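Local coordinates for aminotransferase, class III (Thermomicrobium roseum, PDB 6IO1), which acts as a thermostable, (S)-enantioselective omega-transaminase that binds a pyridoxal 5'-phosphate cofactor to move amino groups between substrates, at residues R70-A75 and A334-D339; V83-T88 and F322-H327; E106-P111 and F273-Y278; Q359-L364 and V437-V442. One frame throughout, in Å; residues are numbered along the deposited sequence.

Contact 1. Residues R70-A75 and A334-D339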
loop_
_atom_site.group_PDB
_atom_site.type_symbol
_atom_site.label_atom_id
_atom_site.label_comp_id
_atom_site.label_asym_id
_atom_site.label_seq_id
_atom_site.Cartn_x
_atom_site.Cartn_y
_atom_site.Cartn_z
ATOM N N ARG B 70 12.129 -20.991 -8.532
ATOM C CA ARG B 70 11.538 -21.878 -7.536
ATOM C C ARG B 70 12.063 -21.617 -6.130
ATOM O O ARG B 70 11.390 -21.973 -5.158
ATOM C CB ARG B 70 11.777 -23.339 -7.926
ATOM C CG ARG B 70 11.066 -23.743 -9.209
ATOM C CD ARG B 70 10.790 -25.238 -9.273
ATOM N NE ARG B 70 11.963 -26.045 -8.949
ATOM C CZ ARG B 70 11.909 -27.255 -8.399
ATOM N NH1 ARG B 70 10.738 -27.797 -8.094
ATOM N NH2 ARG B 70 13.028 -27.917 -8.143
ATOM N N GLU B 71 13.255 -21.029 -6.000
ATOM C CA GLU B 71 13.794 -20.728 -4.676
ATOM C C GLU B 71 12.888 -19.769 -3.914
ATOM O O GLU B 71 12.619 -19.967 -2.722
ATOM C CB GLU B 71 15.203 -20.149 -4.806
ATOM C CG GLU B 71 16.208 -21.089 -5.456
ATOM C CD GLU B 71 16.345 -20.859 -6.949
ATOM O OE1 GLU B 71 15.343 -20.480 -7.591
ATOM O OE2 GLU B 71 17.457 -21.060 -7.484
ATOM N N LEU B 72 12.400 -18.727 -4.589
ATOM C CA LEU B 72 11.517 -17.765 -3.935
ATOM C C LEU B 72 10.183 -18.406 -3.574
ATOM O O LEU B 72 9.621 -18.129 -2.505
ATOM C CB LEU B 72 11.316 -16.545 -4.838
ATOM C CG LEU B 72 12.355 -15.419 -4.757
ATOM C CD1 LEU B 72 13.782 -15.929 -4.930
ATOM C CD2 LEU B 72 12.062 -14.338 -5.781
ATOM N N ALA B 73 9.666 -19.272 -4.450
ATOM C CA ALA B 73 8.436 -19.994 -4.144
ATOM C C ALA B 73 8.612 -20.877 -2.916
ATOM O O ALA B 73 7.720 -20.952 -2.061
ATOM C CB ALA B 73 8.002 -20.828 -5.349
ATOM N N GLU B 74 9.756 -21.560 -2.812
ATOM C CA GLU B 74 10.010 -22.410 -1.654
ATOM C C GLU B 74 10.151 -21.587 -0.381
ATOM O O GLU B 74 9.669 -21.992 0.684
ATOM C CB GLU B 74 11.267 -23.253 -1.888
ATOM C CG GLU B 74 11.864 -23.852 -0.621
ATOM C CD GLU B 74 10.958 -24.876 0.042
ATOM O OE1 GLU B 74 9.993 -25.341 -0.601
ATOM O OE2 GLU B 74 11.211 -25.215 1.218
ATOM N N ALA B 75 10.801 -20.426 -0.471
ATOM C CA ALA B 75 10.898 -19.550 0.691
ATOM C C ALA B 75 9.515 -19.110 1.154
ATOM O O ALA B 75 9.207 -19.144 2.354
ATOM C CB ALA B 75 11.770 -18.337 0.373
ATOM N N ALA B 334 12.161 -11.680 0.067
ATOM C CA ALA B 334 13.160 -10.650 -0.198
ATOM C C ALA B 334 14.561 -11.135 0.144
ATOM O O ALA B 334 15.518 -10.841 -0.578
ATOM C CB ALA B 334 12.833 -9.383 0.590
ATOM N N LEU B 335 14.706 -11.857 1.256
ATOM C CA LEU B 335 16.012 -12.393 1.624
ATOM C C LEU B 335 16.519 -13.366 0.565
ATOM O O LEU B 335 17.687 -13.304 0.158
ATOM C CB LEU B 335 15.937 -13.075 2.990
ATOM C CG LEU B 335 15.738 -12.164 4.204
ATOM C CD1 LEU B 335 15.504 -12.989 5.460
ATOM C CD2 LEU B 335 16.929 -11.235 4.383
ATOM N N ARG B 336 15.647 -14.261 0.093
ATOM C CA ARG B 336 16.061 -15.197 -0.953
ATOM C C ARG B 336 16.391 -14.468 -2.256
ATOM O O ARG B 336 17.375 -14.797 -2.940
ATOM C CB ARG B 336 14.966 -16.239 -1.182
ATOM C CG ARG B 336 15.478 -17.573 -1.693
ATOM C CD ARG B 336 16.247 -18.316 -0.616
ATOM N NE ARG B 336 16.869 -19.529 -1.136
ATOM C CZ ARG B 336 18.067 -19.565 -1.708
ATOM N NH1 ARG B 336 18.791 -18.458 -1.806
ATOM N NH2 ARG B 336 18.556 -20.713 -2.158
ATOM N N ASN B 337 15.575 -13.474 -2.613
ATOM C CA ASN B 337 15.819 -12.684 -3.814
ATOM C C ASN B 337 17.152 -11.956 -3.729
ATOM O O ASN B 337 17.879 -11.862 -4.721
ATOM C CB ASN B 337 14.671 -11.696 -4.020
ATOM C CG ASN B 337 14.844 -10.851 -5.263
ATOM O OD1 ASN B 337 14.799 -11.357 -6.381
ATOM N ND2 ASN B 337 15.038 -9.552 -5.071
ATOM N N LEU B 338 17.474 -11.410 -2.554
ATOM C CA LEU B 338 18.765 -10.761 -2.360
ATOM C C LEU B 338 19.903 -11.765 -2.462
ATOM O O LEU B 338 20.969 -11.449 -3.000
ATOM C CB LEU B 338 18.795 -10.047 -1.010
ATOM C CG LEU B 338 17.990 -8.749 -0.938
ATOM C CD1 LEU B 338 18.140 -8.093 0.425
ATOM C CD2 LEU B 338 18.417 -7.802 -2.046
ATOM N N ASP B 339 19.694 -12.984 -1.951
ATOM C CA ASP B 339 20.700 -14.028 -2.115
ATOM C C ASP B 339 21.018 -14.234 -3.588
ATOM O O ASP B 339 22.186 -14.234 -3.997
ATOM C CB ASP B 339 20.210 -15.344 -1.504
ATOM C CG ASP B 339 20.117 -15.296 0.004
ATOM O OD1 ASP B 339 20.687 -14.367 0.609
ATOM O OD2 ASP B 339 19.475 -16.196 0.584
HETATM O O HOH W 1 14.564 -21.134 -0.942
#
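R336 reaches from helix 328-344 across to E71, L72 and A75 of helix 70-82, touching mostly through its aliphatic part. The two helix segments run nearly antiparallel, at 155° with their axes 9.0 Å apart, and they come nearest where L72 passes R336. The place of R336 on its helix sets R336 CB 3.9 Å from L72 CD1 and 4.1 Å from A75 CB. Beyond CB the chain leaves anti to the backbone N (chi1 -152°) and bends at chi2, which runs CG, NE and the guanidinium alongside E71. There the E71 CG methylene covers one face of the guanidinium, 4.1 Å from R336 NH2. The E71 carboxylate is turned away, its plane 85° from that of the guanidinium, and E71 OE2 stays 5.4 Å from R336 NH2. The polar link is made by a water instead: it donates to E71 O and accepts from R336 NE at 2.8 Å, in the guanidinium plane. R336 NH1 has a salt bridge to D339 OD2 at 3.4 Å whose hydrogen bond is weak. On the buried side L72 crosses N337, with L72 CD2 4.1 Å from both N337 CB and N337 OD1. The N337 amide is directed elsewhere, OD1 accepting a hydrogen bond from S293 OG. L72 also packs on M80 of the second subunit, which places helix 70-82 of the pair at the dimer interface. No direct hydrogen bond crosses between the segments; cohesion rests on apolar contact and one water bridge, with the opposite charges of E71 and R336 probably adding only a modest attraction.

Contact 2. Residues V83-T88 and F322-H327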
loop_
_atom_site.group_PDB
_atom_site.type_symbol
_atom_site.label_atom_id
_atom_site.label_comp_id
_atom_site.label_asym_id
_atom_site.label_seq_id
_atom_site.Cartn_x
_atom_site.Cartn_y
_atom_site.Cartn_z
ATOM N N VAL B 83 4.767 -19.405 9.810
ATOM C CA VAL B 83 3.846 -18.349 10.217
ATOM C C VAL B 83 3.745 -17.354 9.065
ATOM O O VAL B 83 4.758 -16.871 8.546
ATOM C CB VAL B 83 4.299 -17.664 11.525
ATOM C CG1 VAL B 83 5.688 -17.030 11.383
ATOM C CG2 VAL B 83 3.275 -16.635 11.967
ATOM N N ALA B 84 2.520 -17.029 8.660
ATOM C CA ALA B 84 2.334 -16.196 7.479
ATOM C C ALA B 84 2.325 -14.712 7.811
ATOM O O ALA B 84 2.882 -13.907 7.056
ATOM C CB ALA B 84 1.042 -16.578 6.754
ATOM N N PHE B 85 1.699 -14.321 8.919
ATOM C CA PHE B 85 1.611 -12.911 9.271
ATOM C C PHE B 85 1.944 -12.728 10.740
ATOM O O PHE B 85 1.275 -13.292 11.612
ATOM C CB PHE B 85 0.228 -12.330 8.973
ATOM C CG PHE B 85 0.133 -10.857 9.247
ATOM C CD1 PHE B 85 0.927 -9.964 8.548
ATOM C CD2 PHE B 85 -0.726 -10.365 10.216
ATOM C CE1 PHE B 85 0.858 -8.607 8.798
ATOM C CE2 PHE B 85 -0.801 -9.006 10.471
ATOM C CZ PHE B 85 -0.007 -8.127 9.759
ATOM N N VAL B 86 2.978 -11.938 10.999
ATOM C CA VAL B 86 3.276 -11.409 12.325
ATOM C C VAL B 86 3.364 -9.901 12.142
ATOM O O VAL B 86 4.138 -9.430 11.295
ATOM C CB VAL B 86 4.578 -11.984 12.902
ATOM C CG1 VAL B 86 4.944 -11.269 14.193
ATOM C CG2 VAL B 86 4.444 -13.475 13.139
ATOM N N PRO B 87 2.601 -9.108 12.883
ATOM C CA PRO B 87 2.667 -7.659 12.694
ATOM C C PRO B 87 3.967 -7.103 13.245
ATOM O O PRO B 87 4.618 -7.694 14.110
ATOM C CB PRO B 87 1.461 -7.128 13.483
ATOM C CG PRO B 87 0.723 -8.342 13.991
ATOM C CD PRO B 87 1.683 -9.482 13.969
ATOM N N THR B 88 4.356 -5.954 12.708
ATOM C CA THR B 88 5.442 -5.176 13.275
ATOM C C THR B 88 4.918 -4.079 14.187
ATOM O O THR B 88 5.710 -3.318 14.752
ATOM C CB THR B 88 6.320 -4.586 12.168
ATOM O OG1 THR B 88 5.504 -3.873 11.233
ATOM C CG2 THR B 88 7.060 -5.700 11.438
ATOM N N PHE B 322 1.447 0.995 8.158
ATOM C CA PHE B 322 0.543 0.239 7.307
ATOM C C PHE B 322 0.443 -1.185 7.836
ATOM O O PHE B 322 1.405 -1.726 8.388
ATOM C CB PHE B 322 1.022 0.241 5.852
ATOM C CG PHE B 322 1.039 1.605 5.219
ATOM C CD1 PHE B 322 -0.094 2.117 4.607
ATOM C CD2 PHE B 322 2.191 2.377 5.234
ATOM C CE1 PHE B 322 -0.078 3.371 4.023
ATOM C CE2 PHE B 322 2.213 3.632 4.653
ATOM C CZ PHE B 322 1.077 4.129 4.046
ATOM N N THR B 323 -0.739 -1.785 7.665
ATOM C CA THR B 323 -1.043 -3.055 8.321
ATOM C C THR B 323 -0.007 -4.128 8.002
ATOM O O THR B 323 0.430 -4.863 8.894
ATOM C CB THR B 323 -2.439 -3.529 7.916
ATOM O OG1 THR B 323 -3.427 -2.660 8.487
ATOM C CG2 THR B 323 -2.684 -4.954 8.393
ATOM N N TYR B 324 0.412 -4.222 6.742
ATOM C CA TYR B 324 1.280 -5.301 6.296
ATOM C C TYR B 324 2.758 -4.936 6.351
ATOM O O TYR B 324 3.573 -5.578 5.678
ATOM C CB TYR B 324 0.872 -5.743 4.890
ATOM C CG TYR B 324 -0.394 -6.562 4.918
ATOM C CD1 TYR B 324 -0.485 -7.690 5.721
ATOM C CD2 TYR B 324 -1.508 -6.193 4.176
ATOM C CE1 TYR B 324 -1.638 -8.442 5.771
ATOM C CE2 TYR B 324 -2.670 -6.942 4.219
ATOM C CZ TYR B 324 -2.727 -8.065 5.018
ATOM O OH TYR B 324 -3.875 -8.819 5.069
ATOM N N SER B 325 3.113 -3.912 7.124
ATOM C CA SER B 325 4.507 -3.522 7.290
ATOM C C SER B 325 5.324 -4.686 7.837
ATOM O O SER B 325 5.017 -5.225 8.905
ATOM C CB SER B 325 4.598 -2.322 8.230
ATOM O OG SER B 325 5.921 -2.145 8.705
ATOM N N GLY B 326 6.367 -5.073 7.106
ATOM C CA GLY B 326 7.230 -6.145 7.564
ATOM C C GLY B 326 6.630 -7.527 7.454
ATOM O O GLY B 326 6.905 -8.381 8.303
ATOM N N HIS B 327 5.798 -7.763 6.443
ATOM C CA HIS B 327 5.146 -9.053 6.272
ATOM C C HIS B 327 6.190 -10.169 6.225
ATOM O O HIS B 327 7.120 -10.106 5.409
ATOM C CB HIS B 327 4.309 -9.051 4.993
ATOM C CG HIS B 327 3.369 -10.209 4.884
ATOM N ND1 HIS B 327 3.761 -11.440 4.405
ATOM C CD2 HIS B 327 2.055 -10.324 5.191
ATOM C CE1 HIS B 327 2.729 -12.264 4.422
ATOM N NE2 HIS B 327 1.682 -11.612 4.894
HETATM O O HOH W 2 6.938 -9.350 11.092
HETATM O O HOH W 3 2.654 -4.989 10.514
#
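F85 meets Y324 and H327 in an aromatic cluster where two irregular loops come together, the one after helix 70-82 and the one leading into helix 328-344. Residues 322-327 form two overlapping beta turns, type I from F322 to S325 and type II from Y324 to H327. Packing is tightest round F85: with CG anti to the backbone N (chi1 -176°), the ring extends to the turns, where CD1, CE1 and CZ do the touching. The edge of Y324 comes over one F85 face in an offset edge-to-face pair, planes at 76°, with Y324 CD1 3.5 Å from F85 CE1. T323 O lies at the ring's edge, in its plane, 3.4 Å from F85 CZ. H327 meets F85 obliquely; H327 CE1 is 3.1 Å from A84 O, while its NE2 donates a hydrogen bond to G294 O of the second subunit. T323 OG1 likewise reaches K289 of that subunit, a residue of the cofactor pocket, so these turns help join the dimer near an active site. Toward T88 the contact turns polar and part of it is bridged by water. One water donates to both V86 O and G326 O; another accepts from T88 N and donates to T323 O and S325 O. T88 CG2 rests 3.9 Å from G326 CA. T88 OG1 donates directly to S325 O at 2.7 Å, approaching from above the carbonyl plane, 57° out of it.

Contact 3. Residues E106-P111 and F273-Y278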
loop_
_atom_site.group_PDB
_atom_site.type_symbol
_atom_site.label_atom_id
_atom_site.label_comp_id
_atom_site.label_asym_id
_atom_site.label_seq_id
_atom_site.Cartn_x
_atom_site.Cartn_y
_atom_site.Cartn_z
ATOM N N GLU B 106 23.301 -3.288 6.138
ATOM C CA GLU B 106 24.610 -3.561 5.545
ATOM C C GLU B 106 24.676 -3.076 4.098
ATOM O O GLU B 106 25.647 -2.422 3.695
ATOM C CB GLU B 106 24.937 -5.053 5.620
ATOM C CG GLU B 106 26.210 -5.423 4.864
ATOM C CD GLU B 106 26.689 -6.829 5.164
ATOM O OE1 GLU B 106 27.243 -7.478 4.251
ATOM O OE2 GLU B 106 26.514 -7.286 6.312
ATOM N N LEU B 107 23.651 -3.389 3.301
ATOM C CA LEU B 107 23.707 -3.125 1.863
ATOM C C LEU B 107 23.618 -1.636 1.546
ATOM O O LEU B 107 24.299 -1.152 0.632
ATOM C CB LEU B 107 22.598 -3.896 1.149
ATOM C CG LEU B 107 22.792 -5.413 1.130
ATOM C CD1 LEU B 107 21.621 -6.107 0.453
ATOM C CD2 LEU B 107 24.103 -5.776 0.447
ATOM N N PHE B 108 22.790 -0.894 2.270
ATOM C CA PHE B 108 22.675 0.537 2.004
ATOM C C PHE B 108 23.875 1.267 2.600
ATOM O O PHE B 108 24.149 1.120 3.794
ATOM C CB PHE B 108 21.375 1.097 2.577
ATOM C CG PHE B 108 20.187 0.929 1.668
ATOM C CD1 PHE B 108 20.073 1.677 0.508
ATOM C CD2 PHE B 108 19.180 0.028 1.979
ATOM C CE1 PHE B 108 18.980 1.527 -0.329
ATOM C CE2 PHE B 108 18.085 -0.126 1.147
ATOM C CZ PHE B 108 17.986 0.625 -0.007
ATOM N N PRO B 109 24.609 2.044 1.803
ATOM C CA PRO B 109 25.851 2.651 2.300
ATOM C C PRO B 109 25.606 3.648 3.423
ATOM O O PRO B 109 24.568 4.311 3.487
ATOM C CB PRO B 109 26.429 3.346 1.062
ATOM C CG PRO B 109 25.749 2.707 -0.104
ATOM C CD PRO B 109 24.391 2.308 0.373
ATOM N N GLY B 110 26.589 3.743 4.315
ATOM C CA GLY B 110 26.587 4.725 5.371
ATOM C C GLY B 110 25.591 4.438 6.475
ATOM O O GLY B 110 25.140 3.304 6.665
ATOM N N PRO B 111 25.212 5.481 7.216
ATOM C CA PRO B 111 24.361 5.278 8.397
ATOM C C PRO B 111 22.890 5.086 8.060
ATOM O O PRO B 111 22.031 5.260 8.929
ATOM C CB PRO B 111 24.583 6.555 9.218
ATOM C CG PRO B 111 25.070 7.578 8.249
ATOM C CD PRO B 111 25.575 6.893 7.011
ATOM N N PHE B 273 22.452 0.157 -6.010
ATOM C CA PHE B 273 21.549 1.280 -5.819
ATOM C C PHE B 273 22.010 2.466 -6.651
ATOM O O PHE B 273 23.202 2.633 -6.923
ATOM C CB PHE B 273 21.452 1.675 -4.342
ATOM C CG PHE B 273 20.984 0.562 -3.452
ATOM C CD1 PHE B 273 19.705 0.047 -3.582
ATOM C CD2 PHE B 273 21.824 0.026 -2.491
ATOM C CE1 PHE B 273 19.270 -0.981 -2.767
ATOM C CE2 PHE B 273 21.394 -1.001 -1.671
ATOM C CZ PHE B 273 20.117 -1.504 -1.810
ATOM N N GLY B 274 21.041 3.288 -7.062
ATOM C CA GLY B 274 21.358 4.456 -7.865
ATOM C C GLY B 274 22.193 5.489 -7.134
ATOM O O GLY B 274 22.933 6.249 -7.766
ATOM N N MET B 275 22.074 5.550 -5.801
ATOM C CA MET B 275 22.882 6.489 -5.025
ATOM C C MET B 275 24.370 6.272 -5.269
ATOM O O MET B 275 25.150 7.231 -5.287
ATOM C CB MET B 275 22.553 6.383 -3.529
ATOM C CG MET B 275 22.841 5.033 -2.874
ATOM S SD MET B 275 22.016 4.805 -1.282
ATOM C CE MET B 275 23.170 5.580 -0.152
ATOM N N GLN B 276 24.785 5.015 -5.445
ATOM C CA GLN B 276 26.187 4.737 -5.737
ATOM C C GLN B 276 26.591 5.283 -7.101
ATOM O O GLN B 276 27.710 5.781 -7.266
ATOM C CB GLN B 276 26.461 3.235 -5.662
ATOM C CG GLN B 276 27.925 2.886 -5.874
ATOM C CD GLN B 276 28.237 1.430 -5.592
ATOM O OE1 GLN B 276 27.395 0.687 -5.090
ATOM N NE2 GLN B 276 29.458 1.016 -5.913
ATOM N N GLN B 277 25.697 5.196 -8.090
ATOM C CA GLN B 277 26.013 5.709 -9.420
ATOM C C GLN B 277 26.325 7.198 -9.379
ATOM O O GLN B 277 27.274 7.661 -10.023
ATOM C CB GLN B 277 24.850 5.453 -10.379
ATOM C CG GLN B 277 24.623 4.001 -10.744
ATOM C CD GLN B 277 25.439 3.563 -11.942
ATOM O OE1 GLN B 277 26.141 4.365 -12.557
ATOM N NE2 GLN B 277 25.341 2.284 -12.287
ATOM N N TYR B 278 25.541 7.962 -8.625
ATOM C CA TYR B 278 25.599 9.415 -8.661
ATOM C C TYR B 278 26.279 10.016 -7.438
ATOM O O TYR B 278 26.238 11.237 -7.259
ATOM C CB TYR B 278 24.187 9.973 -8.839
ATOM C CG TYR B 278 23.600 9.571 -10.174
ATOM C CD1 TYR B 278 23.952 10.245 -11.334
ATOM C CD2 TYR B 278 22.730 8.493 -10.279
ATOM C CE1 TYR B 278 23.438 9.877 -12.559
ATOM C CE2 TYR B 278 22.210 8.115 -11.504
ATOM C CZ TYR B 278 22.568 8.812 -12.640
ATOM O OH TYR B 278 22.058 8.447 -13.864
#
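F108 and F273 both carry CG anti to their own carbonyl carbon (chi1 -84° and -58°), and from these starts the two rings arrive face to face. Their planes differ by 13° and their centroids lie 4.0 Å apart, an offset stack in which F108 CE1 sits over the centre of the F273 ring. F108 CZ comes within 3.4 Å of F273 CE1. At the edge of F273, in the ring plane, L107 O stands 3.7 Å from F273 CE2. M275 has CG wedged between its backbone N and carbonyl carbon, and an extended chi2 then puts SD at the edge of the F108 ring, 5.4 Å from its centroid, a Met-aromatic contact. Here the end of helix 95-107, just before an outer strand, 112-118, of the mixed sheet that also holds 284-287 and 256-260, meets the short, weakly bonded helix about 274-278 of this class-III aminotransferase fold. E261 accepts from the backbone N of both G274 and M275. F266 meets the F273 ring edge-to-face, and F287 adds a further ring beside F108. Turned by the bend at chi3, M275 CE comes to 3.5 Å from CD of the P109 ring.

Contact 4. Residues Q359-L364 and V437-V442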
loop_
_atom_site.group_PDB
_atom_site.type_symbol
_atom_site.label_atom_id
_atom_site.label_comp_id
_atom_site.label_asym_id
_atom_site.label_seq_id
_atom_site.Cartn_x
_atom_site.Cartn_y
_atom_site.Cartn_z
ATOM N N GLN B 359 23.410 1.076 -27.114
ATOM C CA GLN B 359 24.188 1.180 -28.344
ATOM C C GLN B 359 23.363 0.758 -29.552
ATOM O O GLN B 359 23.326 1.457 -30.571
ATOM C CB GLN B 359 25.455 0.331 -28.236
ATOM C CG GLN B 359 26.085 -0.020 -29.576
ATOM C CD GLN B 359 27.278 -0.944 -29.434
ATOM O OE1 GLN B 359 28.292 -0.579 -28.840
ATOM N NE2 GLN B 359 27.163 -2.149 -29.981
ATOM N N GLU B 360 22.687 -0.387 -29.453
ATOM C CA GLU B 360 21.918 -0.875 -30.593
ATOM C C GLU B 360 20.688 -0.009 -30.860
ATOM O O GLU B 360 20.383 0.294 -32.018
ATOM C CB GLU B 360 21.529 -2.336 -30.370
ATOM C CG GLU B 360 22.723 -3.280 -30.289
ATOM C CD GLU B 360 23.652 -3.145 -31.483
ATOM O OE1 GLU B 360 23.156 -3.156 -32.629
ATOM O OE2 GLU B 360 24.876 -3.021 -31.274
ATOM N N LEU B 361 19.954 0.376 -29.811
ATOM C CA LEU B 361 18.756 1.193 -29.982
ATOM C C LEU B 361 19.067 2.612 -30.444
ATOM O O LEU B 361 18.224 3.239 -31.095
ATOM C CB LEU B 361 17.962 1.233 -28.676
ATOM C CG LEU B 361 17.278 -0.070 -28.255
ATOM C CD1 LEU B 361 16.854 0.008 -26.799
ATOM C CD2 LEU B 361 16.088 -0.383 -29.149
ATOM N N LYS B 362 20.255 3.141 -30.137
ATOM C CA LYS B 362 20.579 4.496 -30.566
ATOM C C LYS B 362 20.653 4.623 -32.071
ATOM O O LYS B 362 20.574 5.743 -32.590
ATOM C CB LYS B 362 21.922 4.922 -29.981
ATOM C CG LYS B 362 21.763 5.953 -28.924
ATOM C CD LYS B 362 23.046 6.194 -28.193
ATOM C CE LYS B 362 23.173 7.665 -27.868
ATOM N NZ LYS B 362 21.918 8.203 -27.268
ATOM N N ARG B 363 20.813 3.474 -32.725
ATOM C CA ARG B 363 20.833 3.401 -34.202
ATOM C C ARG B 363 19.456 3.882 -34.658
ATOM O O ARG B 363 19.381 4.571 -35.694
ATOM C CB ARG B 363 21.083 1.954 -34.640
ATOM C CG ARG B 363 21.478 1.804 -36.103
ATOM C CD ARG B 363 21.979 0.404 -36.410
ATOM N NE ARG B 363 22.623 0.316 -37.712
ATOM C CZ ARG B 363 23.284 -0.748 -38.154
ATOM N NH1 ARG B 363 23.392 -1.824 -37.392
ATOM N NH2 ARG B 363 23.837 -0.732 -39.353
ATOM N N LEU B 364 18.414 3.558 -33.881
ATOM C CA LEU B 364 17.060 3.933 -34.302
ATOM C C LEU B 364 16.956 5.436 -34.520
ATOM O O LEU B 364 16.006 5.912 -35.152
ATOM C CB LEU B 364 16.014 3.494 -33.271
ATOM C CG LEU B 364 15.671 2.010 -33.164
ATOM C CD1 LEU B 364 14.753 1.796 -31.969
ATOM C CD2 LEU B 364 15.002 1.548 -34.436
ATOM N N VAL B 437 16.290 -9.925 -29.598
ATOM C CA VAL B 437 14.859 -10.123 -29.803
ATOM C C VAL B 437 14.108 -8.843 -29.467
ATOM O O VAL B 437 13.294 -8.348 -30.257
ATOM C CB VAL B 437 14.356 -11.311 -28.962
ATOM C CG1 VAL B 437 12.839 -11.379 -28.994
ATOM C CG2 VAL B 437 14.978 -12.606 -29.460
ATOM N N LEU B 438 14.423 -8.258 -28.308
ATOM C CA LEU B 438 13.762 -7.033 -27.874
ATOM C C LEU B 438 14.020 -5.896 -28.854
ATOM O O LEU B 438 13.095 -5.167 -29.243
ATOM C CB LEU B 438 14.237 -6.664 -26.467
ATOM C CG LEU B 438 13.775 -5.341 -25.855
ATOM C CD1 LEU B 438 12.270 -5.285 -25.798
ATOM C CD2 LEU B 438 14.360 -5.158 -24.471
ATOM N N ILE B 439 15.275 -5.747 -29.288
ATOM C CA ILE B 439 15.633 -4.643 -30.177
ATOM C C ILE B 439 14.872 -4.753 -31.488
ATOM O O ILE B 439 14.285 -3.782 -31.986
ATOM C CB ILE B 439 17.159 -4.585 -30.395
ATOM C CG1 ILE B 439 17.872 -4.238 -29.090
ATOM C CG2 ILE B 439 17.497 -3.440 -31.274
ATOM C CD1 ILE B 439 19.307 -4.731 -29.047
ATOM N N GLU B 440 14.936 -5.948 -32.088
ATOM C CA GLU B 440 14.309 -6.213 -33.413
ATOM C C GLU B 440 12.795 -6.004 -33.316
ATOM O O GLU B 440 12.229 -5.367 -34.226
ATOM C CB GLU B 440 14.629 -7.639 -33.867
ATOM C CG GLU B 440 16.099 -7.858 -34.174
ATOM C CD GLU B 440 16.632 -7.048 -35.344
ATOM O OE1 GLU B 440 15.825 -6.363 -36.003
ATOM O OE2 GLU B 440 17.852 -7.106 -35.593
ATOM N N GLY B 441 12.179 -6.492 -32.238
ATOM C CA GLY B 441 10.747 -6.307 -32.043
ATOM C C GLY B 441 10.383 -4.835 -31.969
ATOM O O GLY B 441 9.423 -4.395 -32.610
ATOM N N VAL B 442 11.146 -4.051 -31.196
ATOM C CA VAL B 442 10.844 -2.626 -31.062
ATOM C C VAL B 442 10.985 -1.918 -32.405
ATOM O O VAL B 442 10.124 -1.114 -32.791
ATOM C CB VAL B 442 11.747 -1.993 -29.988
ATOM C CG1 VAL B 442 11.699 -0.467 -30.075
ATOM C CG2 VAL B 442 11.333 -2.463 -28.602
#
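L361 and I439 bring the two backbones closest, their CA atoms 6.6 Å apart. The 437-442 segment is helical throughout, within the C-terminal helix 432-450, whereas 359-364 begins in helix 346-361, and L364 N bonds to L361 O. I439 makes most of the contact. Its CG1 branch is anti to the carbonyl carbon (chi1 -66°), which carries CD1 up to E360, 3.5 Å from E360 CB and 3.9 Å from E360 CG. The CG2 branch, anti to the backbone N, meets L361 CD2 at 4.0 Å. Further along, V442 CG1 is 4.2 Å from L364 CD1 and more distantly touches L361 CD2. E360 thus offers its methylenes to I439 while a bend at chi2 leads the carboxylate away, where OE2 accepts a nearly straight hydrogen bond (174°) from Q359 NE2 at 2.8 Å. The contact itself is wholly apolar. I439 also rests on Y356 and L357 of helix 346-361, and L364 on A443 and L446 of helix 432-450. Beneath them L361 and V442 pack on M424 of strand 421-424, and V442 also on I413 of strand 413-418, so the helix pair lies against the seven-stranded sheet that includes both strands.

Contacts 1, 2 and 3 are nested along the chain: the loop closed by contact 1 contains contact 2, which in turn contains contact 3, while contact 4 follows all three. Helix 70-82 carries part of contact 1 and runs into the loop of contact 2; helix 328-344 begins right after contact 2 and holds contact 1, the centres being about 18 Å apart. Contact 3 meets contact 1 through L107 and L338. Contact 4, about 43 Å from contact 2 between centres, lies on the opposite side of the chain's centre. Contacts 1 and 2 lie at the dimer interface, contact 3 within the subunit, and contact 4 on the mixed sheet built from N- and C-terminal strands.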